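Lectin CEL-IV, C-type (Cucumaria echinata, PDB 3ALU) binds galactose-containing carbohydrates such as raffinose through a calcium-dependent C-type lectin domain and assembles as a tetramer. Local coordinates at residues P7-F12 and C16-H21; G86-S91 and D95-D100; D27-A32 and F143-Q148. All coordinates share one frame; numbering follows the deposited sequence.

Contact 1: P7-F12 and C16-H21; sequences PLWTGF and CFRLFH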
loop_
_atom_site.group_PDB
_atom_site.type_symbol
_atom_site.label_atom_id
_atom_site.label_comp_id
_atom_site.label_asym_id
_atom_site.label_seq_id
_atom_site.Cartn_x
_atom_site.Cartn_y
_atom_site.Cartn_z
ATOM N N PRO A 7 4.875 10.875 0.922
ATOM C CA PRO A 7 4.490 11.974 1.762
ATOM C C PRO A 7 4.225 13.227 0.957
ATOM O O PRO A 7 4.997 13.576 0.049
ATOM C CB PRO A 7 5.702 12.153 2.680
ATOM C CG PRO A 7 6.280 10.805 2.759
ATOM C CD PRO A 7 6.166 10.308 1.334
ATOM N N LEU A 8 3.120 13.873 1.304
ATOM C CA LEU A 8 2.608 15.112 0.672
ATOM C C LEU A 8 1.799 14.827 -0.590
ATOM O O LEU A 8 1.122 15.732 -1.085
ATOM C CB LEU A 8 3.685 16.205 0.426
ATOM C CG LEU A 8 4.554 16.634 1.618
ATOM C CD1 LEU A 8 5.686 17.602 1.119
ATOM C CD2 LEU A 8 3.693 17.312 2.690
ATOM N N TRP A 9 1.854 13.593 -1.088
ATOM C CA TRP A 9 1.035 13.228 -2.260
ATOM C C TRP A 9 -0.242 12.572 -1.753
ATOM O O TRP A 9 -0.312 12.170 -0.605
ATOM C CB TRP A 9 1.794 12.291 -3.224
ATOM C CG TRP A 9 2.951 13.005 -3.869
ATOM C CD1 TRP A 9 4.142 13.383 -3.262
ATOM C CD2 TRP A 9 3.029 13.481 -5.208
ATOM N NE1 TRP A 9 4.938 14.055 -4.151
ATOM C CE2 TRP A 9 4.284 14.131 -5.359
ATOM C CE3 TRP A 9 2.163 13.422 -6.306
ATOM C CZ2 TRP A 9 4.691 14.720 -6.575
ATOM C CZ3 TRP A 9 2.543 14.012 -7.491
ATOM C CH2 TRP A 9 3.808 14.642 -7.639
ATOM N N THR A 10 -1.283 12.501 -2.587
ATOM C CA THR A 10 -2.520 11.893 -2.143
ATOM C C THR A 10 -3.106 11.052 -3.286
ATOM O O THR A 10 -2.945 11.402 -4.445
ATOM C CB THR A 10 -3.501 12.937 -1.568
ATOM O OG1 THR A 10 -4.551 12.241 -0.866
ATOM C CG2 THR A 10 -4.043 13.850 -2.661
ATOM N N GLY A 11 -3.721 9.927 -2.932
ATOM C CA GLY A 11 -4.071 8.855 -3.887
ATOM C C GLY A 11 -5.550 8.807 -4.200
ATOM O O GLY A 11 -6.398 9.061 -3.330
ATOM N N PHE A 12 -5.852 8.479 -5.444
ATOM C CA PHE A 12 -7.229 8.202 -5.871
ATOM C C PHE A 12 -7.161 7.244 -7.010
ATOM O O PHE A 12 -6.430 7.470 -8.008
ATOM C CB PHE A 12 -7.979 9.463 -6.314
ATOM C CG PHE A 12 -9.459 9.223 -6.603
ATOM C CD1 PHE A 12 -9.924 9.065 -7.898
ATOM C CD2 PHE A 12 -10.371 9.170 -5.555
ATOM C CE1 PHE A 12 -11.325 8.858 -8.147
ATOM C CE2 PHE A 12 -11.736 8.944 -5.778
ATOM C CZ PHE A 12 -12.208 8.777 -7.085
ATOM N N CYS A 16 -1.338 8.899 -7.866
ATOM C CA CYS A 16 -0.932 9.798 -6.808
ATOM C C CYS A 16 -0.823 11.217 -7.368
ATOM O O CYS A 16 -0.224 11.423 -8.453
ATOM C CB CYS A 16 0.446 9.413 -6.255
ATOM S SG CYS A 16 0.420 7.779 -5.471
ATOM N N PHE A 17 -1.432 12.143 -6.654
ATOM C CA PHE A 17 -1.537 13.525 -7.120
ATOM C C PHE A 17 -1.005 14.501 -6.101
ATOM O O PHE A 17 -1.028 14.251 -4.896
ATOM C CB PHE A 17 -3.000 13.876 -7.358
ATOM C CG PHE A 17 -3.686 13.022 -8.411
ATOM C CD1 PHE A 17 -4.480 11.940 -8.033
ATOM C CD2 PHE A 17 -3.554 13.320 -9.761
ATOM C CE1 PHE A 17 -5.146 11.165 -8.992
ATOM C CE2 PHE A 17 -4.200 12.563 -10.727
ATOM C CZ PHE A 17 -4.993 11.492 -10.374
ATOM N N ARG A 18 -0.587 15.666 -6.600
ATOM C CA ARG A 18 -0.193 16.757 -5.724
ATOM C C ARG A 18 -0.415 18.094 -6.441
ATOM O O ARG A 18 -0.054 18.277 -7.621
ATOM C CB ARG A 18 1.257 16.598 -5.278
ATOM C CG ARG A 18 1.694 17.689 -4.261
ATOM C CD ARG A 18 3.013 17.319 -3.592
ATOM N NE ARG A 18 3.478 18.501 -2.911
ATOM C CZ ARG A 18 4.750 18.661 -2.547
ATOM N NH1 ARG A 18 5.626 17.689 -2.770
ATOM N NH2 ARG A 18 5.126 19.778 -1.976
ATOM N N LEU A 19 -1.085 18.979 -5.721
ATOM C CA LEU A 19 -1.283 20.375 -6.141
ATOM C C LEU A 19 -0.095 21.223 -5.774
ATOM O O LEU A 19 0.324 21.259 -4.583
ATOM C CB LEU A 19 -2.564 20.900 -5.466
ATOM C CG LEU A 19 -2.829 22.406 -5.668
ATOM C CD1 LEU A 19 -3.259 22.674 -7.095
ATOM C CD2 LEU A 19 -3.879 22.887 -4.705
ATOM N N PHE A 20 0.421 21.945 -6.762
ATOM C CA PHE A 20 1.562 22.865 -6.529
ATOM C C PHE A 20 1.112 24.307 -6.614
ATOM O O PHE A 20 0.265 24.670 -7.446
ATOM C CB PHE A 20 2.720 22.574 -7.483
ATOM C CG PHE A 20 3.393 21.255 -7.196
ATOM C CD1 PHE A 20 4.445 21.185 -6.265
ATOM C CD2 PHE A 20 2.928 20.073 -7.771
ATOM C CE1 PHE A 20 5.037 19.968 -5.953
ATOM C CE2 PHE A 20 3.555 18.833 -7.469
ATOM C CZ PHE A 20 4.600 18.796 -6.538
ATOM N N HIS A 21 1.683 25.134 -5.731
ATOM C CA HIS A 21 1.193 26.510 -5.513
ATOM C C HIS A 21 1.950 27.583 -6.223
ATOM O O HIS A 21 1.480 28.741 -6.249
ATOM C CB HIS A 21 1.122 26.838 -4.019
ATOM C CG HIS A 21 0.138 26.010 -3.269
ATOM N ND1 HIS A 21 -0.963 26.550 -2.652
ATOM C CD2 HIS A 21 0.096 24.677 -3.017
ATOM C CE1 HIS A 21 -1.633 25.595 -2.036
ATOM N NE2 HIS A 21 -1.030 24.444 -2.266
HETATM O O HOH W 1 -1.284 15.813 -2.280
#
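R18 lies across the indole of W9 in the N-terminal beta hairpin of strands 10-12 and 15-21. This is the tight part of the contact. R18 CB sits 3.5 Å from the centroid of the six-membered ring of W9, a CH-pi contact over the face. CG of R18 is anti to the backbone N (chi1 -176°), and the extended chain carries CD past W9 NE1 toward L8. F20 turns its ring edge toward the face of W9 in an offset edge-to-face pair, planes at 68°. Further along the hairpin, T10 and F17 form the antiparallel hydrogen-bonded pair. T10 N reaches F17 O at 2.9 Å, and F17 N reaches T10 O at 2.8 Å. The T10 hydroxyl is hydrogen-bonded to W9 O of the second subunit, so this edge also serves the assembly.

The other side, with the partly exposed L8 and R18, is looser. L8 makes no direct hydrogen bond to segment 16-21. A water bridges instead, donating to L8 O at 2.7 Å and to F17 O at 3.1 Å. The guanidinium still has cover on both faces: F20 CE1 over the centre of one, L8 CD1 toward the rim of the other.

Contact 2: G86-S91 and D95-D100; sequences GMKVGS and DQTWTD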
loop_
_atom_site.group_PDB
_atom_site.type_symbol
_atom_site.label_atom_id
_atom_site.label_comp_id
_atom_site.label_asym_id
_atom_site.label_seq_id
_atom_site.Cartn_x
_atom_site.Cartn_y
_atom_site.Cartn_z
ATOM N N GLY A 86 -3.087 18.172 -17.603
ATOM C CA GLY A 86 -2.220 17.799 -18.750
ATOM C C GLY A 86 -2.872 17.851 -20.134
ATOM O O GLY A 86 -2.374 17.208 -21.036
ATOM N N MET A 87 -3.908 18.682 -20.298
ATOM C CA MET A 87 -4.704 18.708 -21.556
ATOM C C MET A 87 -4.150 19.669 -22.606
ATOM O O MET A 87 -3.998 20.859 -22.339
ATOM C CB MET A 87 -6.141 19.126 -21.185
ATOM C CG MET A 87 -7.105 19.350 -22.374
ATOM S SD MET A 87 -7.187 18.029 -23.601
ATOM C CE MET A 87 -8.102 16.770 -22.694
ATOM N N LYS A 88 -3.900 19.160 -23.828
ATOM C CA LYS A 88 -3.468 20.018 -24.933
ATOM C C LYS A 88 -4.523 19.921 -26.026
ATOM O O LYS A 88 -4.897 18.821 -26.414
ATOM C CB LYS A 88 -2.116 19.534 -25.486
ATOM C CG LYS A 88 -0.992 19.613 -24.467
ATOM C CD LYS A 88 0.326 19.189 -25.103
ATOM C CE LYS A 88 0.362 17.692 -25.319
ATOM N NZ LYS A 88 1.733 17.146 -25.616
ATOM N N VAL A 89 -5.003 21.073 -26.462
ATOM C CA VAL A 89 -5.912 21.152 -27.609
ATOM C C VAL A 89 -5.056 21.621 -28.779
ATOM O O VAL A 89 -4.468 22.742 -28.705
ATOM C CB VAL A 89 -7.072 22.138 -27.307
ATOM C CG1 VAL A 89 -8.036 22.194 -28.534
ATOM C CG2 VAL A 89 -7.774 21.750 -26.007
ATOM N N GLY A 90 -4.992 20.792 -29.839
ATOM C CA GLY A 90 -4.074 21.010 -30.974
ATOM C C GLY A 90 -4.710 21.876 -32.066
ATOM O O GLY A 90 -5.374 22.866 -31.782
ATOM N N SER A 91 -4.499 21.501 -33.327
ATOM C CA SER A 91 -4.827 22.412 -34.432
ATOM C C SER A 91 -6.330 22.548 -34.630
ATOM O O SER A 91 -6.831 23.586 -35.100
ATOM C CB SER A 91 -4.157 21.939 -35.711
ATOM O OG SER A 91 -2.757 22.049 -35.594
ATOM N N ASP A 95 -8.376 17.496 -31.669
ATOM C CA ASP A 95 -7.000 17.115 -31.435
ATOM C C ASP A 95 -6.660 17.299 -29.965
ATOM O O ASP A 95 -5.827 18.118 -29.612
ATOM C CB ASP A 95 -6.020 17.905 -32.329
ATOM C CG ASP A 95 -6.256 17.632 -33.803
ATOM O OD1 ASP A 95 -6.460 18.600 -34.558
ATOM O OD2 ASP A 95 -6.273 16.444 -34.197
ATOM N N GLN A 96 -7.318 16.511 -29.124
ATOM C CA GLN A 96 -7.087 16.625 -27.669
ATOM C C GLN A 96 -6.180 15.499 -27.248
ATOM O O GLN A 96 -6.398 14.341 -27.662
ATOM C CB GLN A 96 -8.416 16.555 -26.914
ATOM C CG GLN A 96 -9.219 17.824 -27.071
ATOM C CD GLN A 96 -10.568 17.793 -26.442
ATOM O OE1 GLN A 96 -10.762 17.231 -25.364
ATOM N NE2 GLN A 96 -11.529 18.426 -27.103
ATOM N N THR A 97 -5.150 15.829 -26.445
ATOM C CA THR A 97 -4.195 14.835 -25.948
ATOM C C THR A 97 -3.851 15.188 -24.504
ATOM O O THR A 97 -3.915 16.349 -24.103
ATOM C CB THR A 97 -2.853 14.781 -26.757
ATOM O OG1 THR A 97 -2.242 16.075 -26.798
ATOM C CG2 THR A 97 -3.078 14.314 -28.234
ATOM N N TRP A 98 -3.427 14.162 -23.778
ATOM C CA TRP A 98 -2.878 14.327 -22.453
ATOM C C TRP A 98 -1.376 14.188 -22.540
ATOM O O TRP A 98 -0.869 13.333 -23.290
ATOM C CB TRP A 98 -3.397 13.222 -21.534
ATOM C CG TRP A 98 -4.850 13.273 -21.194
ATOM C CD1 TRP A 98 -5.818 12.373 -21.565
ATOM C CD2 TRP A 98 -5.503 14.245 -20.364
ATOM N NE1 TRP A 98 -7.050 12.745 -21.035
ATOM C CE2 TRP A 98 -6.872 13.876 -20.274
ATOM C CE3 TRP A 98 -5.050 15.398 -19.666
ATOM C CZ2 TRP A 98 -7.808 14.612 -19.538
ATOM C CZ3 TRP A 98 -5.970 16.128 -18.931
ATOM C CH2 TRP A 98 -7.347 15.734 -18.855
ATOM N N THR A 99 -0.675 14.986 -21.727
ATOM C CA THR A 99 0.802 14.912 -21.694
ATOM C C THR A 99 1.334 13.566 -21.279
ATOM O O THR A 99 2.454 13.220 -21.674
ATOM C CB THR A 99 1.435 16.018 -20.834
ATOM O OG1 THR A 99 0.980 15.888 -19.469
ATOM C CG2 THR A 99 1.093 17.430 -21.416
ATOM N N ASP A 100 0.553 12.778 -20.545
ATOM C CA ASP A 100 0.977 11.432 -20.183
ATOM C C ASP A 100 0.708 10.380 -21.265
ATOM O O ASP A 100 1.026 9.211 -21.064
ATOM C CB ASP A 100 0.438 11.001 -18.797
ATOM C CG ASP A 100 -1.063 10.783 -18.781
ATOM O OD1 ASP A 100 -1.590 10.411 -17.701
ATOM O OD2 ASP A 100 -1.726 10.981 -19.815
#
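D95 O accepts a hydrogen bond from G90 N (2.8 Å) at the turn end of the hairpin. D95 OD1 is hydrogen-bonded to T92 OG1. Q96 follows, opposite V89 in a non-hydrogen-bonded pair; the V89 side chain is about 5 Å from that of the calcium ligand D136. Q96 CB lies 3.8 Å from M87 SD, while the amide is held by N93 O and by W109. T97 faces K88 in the hydrogen-bonded pair of this antiparallel beta hairpin of the C-type lectin domain, whose first strand follows a corner of the chain at G86. K88 N donates to T97 O at 2.8 Å, and T97 N returns a hydrogen bond to K88 O. On the face that K88 and T97 share, K88 CE passes 3.4 Å from T97 OG1. W98 shares its face with M87. The M87 chain bends at chi2 (50°) and chi3, bringing its methyl over the indole. M87 CE is 3.9 Å from the centroid of the six-membered ring of W98, and SD stands farther above in a Met-aromatic contact. The G86 backbone meets the ring edge. T99 N then donates to G86 O at 2.9 Å, and T99 OG1 is hydrogen-bonded to E30 OE2.

Contact 3: D27-A32 and F143-Q148; sequences DNAENA and FKYICQ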
loop_
_atom_site.group_PDB
_atom_site.type_symbol
_atom_site.label_atom_id
_atom_site.label_comp_id
_atom_site.label_asym_id
_atom_site.label_seq_id
_atom_site.Cartn_x
_atom_site.Cartn_y
_atom_site.Cartn_z
ATOM N N ASP A 27 4.107 24.817 -20.240
ATOM C CA ASP A 27 5.272 23.991 -20.531
ATOM C C ASP A 27 6.157 23.857 -19.287
ATOM O O ASP A 27 6.679 22.790 -19.031
ATOM C CB ASP A 27 6.074 24.623 -21.671
ATOM C CG ASP A 27 5.467 24.366 -23.064
ATOM O OD1 ASP A 27 4.608 23.464 -23.224
ATOM O OD2 ASP A 27 5.926 25.052 -24.023
ATOM N N ASN A 28 6.300 24.931 -18.524
ATOM C CA ASN A 28 7.086 24.866 -17.291
ATOM C C ASN A 28 6.410 24.043 -16.182
ATOM O O ASN A 28 7.115 23.385 -15.395
ATOM C CB ASN A 28 7.435 26.274 -16.776
ATOM C CG ASN A 28 8.486 26.967 -17.650
ATOM O OD1 ASN A 28 8.581 28.206 -17.690
ATOM N ND2 ASN A 28 9.250 26.166 -18.393
ATOM N N ALA A 29 5.063 24.057 -16.145
ATOM C CA ALA A 29 4.319 23.200 -15.203
ATOM C C ALA A 29 4.512 21.757 -15.563
ATOM O O ALA A 29 4.859 20.931 -14.705
ATOM C CB ALA A 29 2.787 23.586 -15.127
ATOM N N GLU A 30 4.337 21.408 -16.839
ATOM C CA GLU A 30 4.612 20.038 -17.271
ATOM C C GLU A 30 6.068 19.620 -16.910
ATOM O O GLU A 30 6.301 18.543 -16.363
ATOM C CB GLU A 30 4.316 19.887 -18.765
ATOM C CG GLU A 30 4.732 18.539 -19.361
ATOM C CD GLU A 30 3.961 17.308 -18.860
ATOM O OE1 GLU A 30 4.473 16.218 -19.139
ATOM O OE2 GLU A 30 2.857 17.409 -18.242
ATOM N N ASN A 31 7.031 20.486 -17.188
ATOM C CA ASN A 31 8.418 20.137 -16.881
ATOM C C ASN A 31 8.650 19.974 -15.384
ATOM O O ASN A 31 9.437 19.118 -14.967
ATOM C CB ASN A 31 9.364 21.209 -17.439
ATOM C CG ASN A 31 10.818 20.758 -17.428
ATOM O OD1 ASN A 31 11.641 21.293 -16.678
ATOM N ND2 ASN A 31 11.120 19.729 -18.214
ATOM N N ALA A 32 7.936 20.751 -14.574
ATOM C CA ALA A 32 8.021 20.642 -13.107
ATOM C C ALA A 32 7.555 19.233 -12.700
ATOM O O ALA A 32 8.207 18.543 -11.889
ATOM C CB ALA A 32 7.183 21.726 -12.437
ATOM N N PHE A 143 -0.245 29.540 -13.945
ATOM C CA PHE A 143 -1.208 29.019 -12.979
ATOM C C PHE A 143 -0.560 27.990 -12.016
ATOM O O PHE A 143 0.496 27.413 -12.304
ATOM C CB PHE A 143 -2.331 28.220 -13.684
ATOM C CG PHE A 143 -3.274 29.013 -14.560
ATOM C CD1 PHE A 143 -3.912 28.339 -15.609
ATOM C CD2 PHE A 143 -3.578 30.363 -14.340
ATOM C CE1 PHE A 143 -4.853 28.984 -16.420
ATOM C CE2 PHE A 143 -4.489 31.039 -15.191
ATOM C CZ PHE A 143 -5.102 30.340 -16.235
ATOM N N LYS A 144 -1.226 27.760 -10.893
ATOM C CA LYS A 144 -1.009 26.567 -10.071
ATOM C C LYS A 144 -1.311 25.335 -10.959
ATOM O O LYS A 144 -1.912 25.467 -12.053
ATOM C CB LYS A 144 -1.958 26.587 -8.906
ATOM C CG LYS A 144 -1.712 27.818 -7.972
ATOM C CD LYS A 144 -2.457 27.630 -6.677
ATOM C CE LYS A 144 -2.111 28.775 -5.669
ATOM N NZ LYS A 144 -2.568 30.127 -6.141
ATOM N N TYR A 145 -0.899 24.152 -10.506
ATOM C CA TYR A 145 -0.959 22.981 -11.379
ATOM C C TYR A 145 -0.989 21.737 -10.519
ATOM O O TYR A 145 -0.490 21.731 -9.396
ATOM C CB TYR A 145 0.244 22.961 -12.382
ATOM C CG TYR A 145 1.622 22.996 -11.700
ATOM C CD1 TYR A 145 2.167 24.215 -11.310
ATOM C CD2 TYR A 145 2.350 21.828 -11.486
ATOM C CE1 TYR A 145 3.423 24.264 -10.664
ATOM C CE2 TYR A 145 3.614 21.865 -10.858
ATOM C CZ TYR A 145 4.114 23.106 -10.448
ATOM O OH TYR A 145 5.343 23.188 -9.793
ATOM N N ILE A 146 -1.604 20.680 -11.035
ATOM C CA ILE A 146 -1.587 19.372 -10.385
ATOM C C ILE A 146 -0.730 18.401 -11.160
ATOM O O ILE A 146 -0.911 18.183 -12.363
ATOM C CB ILE A 146 -3.009 18.762 -10.240
ATOM C CG1 ILE A 146 -3.909 19.659 -9.398
ATOM C CG2 ILE A 146 -2.973 17.377 -9.659
ATOM C CD1 ILE A 146 -5.390 19.455 -9.729
ATOM N N CYS A 147 0.241 17.818 -10.456
ATOM C CA CYS A 147 1.049 16.708 -10.997
ATOM C C CYS A 147 0.476 15.341 -10.602
ATOM O O CYS A 147 -0.153 15.185 -9.502
ATOM C CB CYS A 147 2.506 16.781 -10.479
ATOM S SG CYS A 147 3.403 18.283 -10.926
ATOM N N GLN A 148 0.756 14.346 -11.443
ATOM C CA GLN A 148 0.535 12.940 -11.097
ATOM C C GLN A 148 1.893 12.237 -11.173
ATOM O O GLN A 148 2.696 12.517 -12.057
ATOM C CB GLN A 148 -0.488 12.263 -12.051
ATOM C CG GLN A 148 0.040 12.117 -13.438
ATOM C CD GLN A 148 -0.985 11.537 -14.377
ATOM O OE1 GLN A 148 -2.170 11.804 -14.231
ATOM N NE2 GLN A 148 -0.520 10.770 -15.370
#
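Helix 26-33 packs on strand 143-148 in the core of the C-type lectin domain, next to the C33-C147 disulfide that ties the two elements together. Two alanines and one tyrosine carry the contact. A29 and A32 are three residues apart, on one side of the helix, and both point their methyl groups at the strand. The Y145 ring lies between the strand backbone and the helix. A29 CB lies over a face of that ring, 4.1 Å from the centroid and 28° off the normal. It sits toward the root of the side chain, and its closest approach is 3.7 Å, to Y145 CG. A32 CB meets the far end obliquely, at 3.9 Å from Y145 CE2 and 3.5 Å from Y145 OH. The two methyls thus follow the tyrosine from CB to hydroxyl.

The first torsion explains this placement. CG of Y145 lies between the backbone N and the carbonyl carbon (chi1 57°), which turns the ring so that A29 CB lies over its face. F143 O and C147 SG lie at the ring edge, in its plane. The contact is van der Waals packing, without a hydrogen bond between the segments. The small alanine side chains let the helix come close, with the CA atoms of A29 and Y145 only 6.5 Å apart. The hydroxyl of Y145 is not left to the methyl of A32, because it is hydrogen-bonded to N22 OD1.

Around the contact, L24 of strand 23-24 touches A29, A32 and Y145, and on another side of the helix E30 forms a salt bridge with R34. Strand 143-148 pairs parallel with strand 82-89 and antiparallel with strand 15-21, whose F20 ring meets that of Y145.

Contact 3 is the buried one; contacts 1 and 2 are partly buried hairpins whose centres lie on opposite sides of the chain's centre, about 22 Å apart. All three reach the same sheet, and strand 143-148 neighbours both strand 15-21 and strand 82-89. Contact 1 joins contact 3 by backbone hydrogen bonds, F20 N to Y145 O at 2.8 Å and C147 N to R18 O. Contact 2 reaches it through side-chain hydrogen bonds, D100 with Q148 and T99 with E30. The hairpins combine backbone ladders with aromatic packing, whereas contact 3 relies on methyls against a ring. Contact 1 also faces a second subunit, while the side chain of V89 in contact 2 is about 9 Å from the bound calcium ion.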